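Side-chain contact in general odorant-binding protein 28a (Drosophila melanogaster, PDB 6QQ4), which probably binds and carries small hydrophobic odorants such as floral scents, as a secreted, all-helical odorant-binding protein of insect olfaction: residues L81-A84 and L85-D89. Sequence-based numbering, arbitrary orientation.
Sequences LKIA and LEIGD
Leu-85 turns its side chain back over the preceding turn toward Leu-81. With CG beside the backbone N and anti to the carbonyl carbon (chi1 -82°), CG comes to 3.6 Å and CD1 to 3.8 Å from Leu-81 O. The same oxygen accepts the backbone bond from Leu-85 N, the N-H...O angle being 167°. One residue earlier, Ala-84 O takes Gly-88 N at 2.8 Å, nearly along the C=O axis, and the methyl of Ala-84 packs on Thr-74 of helix 66-74. Glu-86 closes an i to i+4 salt bridge with Lys-82, with OE2 3.2 Å from NZ. Bends at chi3 and chi4 curl the lysine chain round so that NZ comes to OE2 beside the carboxylate, on the syn side but 32° out of its plane. Beneath this pair the backbone bond from Glu-86 N to Lys-82 O joins the same two residues. On another side of the helix, CG2 of Ile-83 touches CD1 of Ile-87 at 3.8 Å. All this is regular alpha-helix within helix 78-91. Leu-81 also packs on helix 66-74, Ile-87 lies against Phe-111 and Glu-114 of helix 100-117, and Ile-83 meets His-118 and Leu-120 of the C-terminal tail.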
loop_
_atom_site.group_PDB
_atom_site.type_symbol
_atom_site.label_atom_id
_atom_site.label_comp_id
_atom_site.label_asym_id
_atom_site.label_seq_id
_atom_site.Cartn_x
_atom_site.Cartn_y
_atom_site.Cartn_z
ATOM N N LEU A 81 0.785 15.014 0.017
ATOM C CA LEU A 81 0.858 14.371 1.315
ATOM C C LEU A 81 -0.445 14.531 2.050
ATOM O O LEU A 81 -0.925 13.594 2.673
ATOM C CB LEU A 81 2.000 14.959 2.138
ATOM C CG LEU A 81 2.679 14.129 3.216
ATOM C CD1 LEU A 81 2.686 12.670 2.845
ATOM C CD2 LEU A 81 4.103 14.640 3.375
ATOM N N LYS A 82 -1.026 15.724 1.959
ATOM C CA LYS A 82 -2.282 15.994 2.633
ATOM C C LYS A 82 -3.360 15.047 2.125
ATOM O O LYS A 82 -4.131 14.512 2.906
ATOM C CB LYS A 82 -2.715 17.450 2.432
ATOM C CG LYS A 82 -4.076 17.786 3.045
ATOM C CD LYS A 82 -4.542 19.197 2.672
ATOM C CE LYS A 82 -4.640 19.386 1.152
ATOM N NZ LYS A 82 -5.523 18.382 0.460
ATOM N N ILE A 83 -3.405 14.843 0.812
ATOM C CA ILE A 83 -4.424 13.988 0.207
ATOM C C ILE A 83 -4.322 12.534 0.677
ATOM O O ILE A 83 -5.329 11.905 1.007
ATOM C CB ILE A 83 -4.329 14.028 -1.317
ATOM C CG1 ILE A 83 -4.611 15.444 -1.826
ATOM C CG2 ILE A 83 -5.285 13.013 -1.940
ATOM C CD1 ILE A 83 -4.542 15.570 -3.327
ATOM N N ALA A 84 -3.104 12.008 0.700
ATOM C CA ALA A 84 -2.856 10.653 1.186
ATOM C C ALA A 84 -3.377 10.489 2.605
ATOM O O ALA A 84 -4.024 9.489 2.935
ATOM C CB ALA A 84 -1.381 10.335 1.131
ATOM N N LEU A 85 -3.094 11.480 3.444
ATOM C CA LEU A 85 -3.605 11.480 4.802
ATOM C C LEU A 85 -5.112 11.308 4.797
ATOM O O LEU A 85 -5.654 10.525 5.569
ATOM C CB LEU A 85 -3.219 12.767 5.523
ATOM C CG LEU A 85 -1.804 12.772 6.103
ATOM C CD1 LEU A 85 -1.365 14.186 6.444
ATOM C CD2 LEU A 85 -1.756 11.867 7.331
ATOM N N GLU A 86 -5.785 12.021 3.900
ATOM C CA GLU A 86 -7.234 11.932 3.817
ATOM C C GLU A 86 -7.663 10.573 3.277
ATOM O O GLU A 86 -8.693 10.043 3.679
ATOM C CB GLU A 86 -7.786 13.058 2.951
ATOM C CG GLU A 86 -7.530 14.429 3.556
ATOM C CD GLU A 86 -7.821 15.570 2.601
ATOM O OE1 GLU A 86 -8.767 15.457 1.792
ATOM O OE2 GLU A 86 -7.091 16.582 2.662
ATOM N N ILE A 87 -6.863 10.018 2.372
ATOM C CA ILE A 87 -7.129 8.695 1.813
ATOM C C ILE A 87 -7.035 7.629 2.901
ATOM O O ILE A 87 -7.872 6.724 2.966
ATOM C CB ILE A 87 -6.165 8.395 0.649
ATOM C CG1 ILE A 87 -6.520 9.295 -0.545
ATOM C CG2 ILE A 87 -6.183 6.892 0.285
ATOM C CD1 ILE A 87 -5.561 9.205 -1.707
ATOM N N GLY A 88 -6.040 7.760 3.776
ATOM C CA GLY A 88 -5.926 6.893 4.936
ATOM C C GLY A 88 -7.174 6.889 5.805
ATOM O O GLY A 88 -7.677 5.832 6.194
ATOM N N ASP A 89 -7.686 8.072 6.118
ATOM C CA ASP A 89 -8.879 8.168 6.958
ATOM C C ASP A 89 -10.112 7.589 6.262
ATOM O O ASP A 89 -10.960 6.944 6.893
ATOM C CB ASP A 89 -9.136 9.622 7.369
ATOM C CG ASP A 89 -8.241 10.068 8.503
ATOM O OD1 ASP A 89 -7.634 9.192 9.153
ATOM O OD2 ASP A 89 -8.152 11.289 8.753
#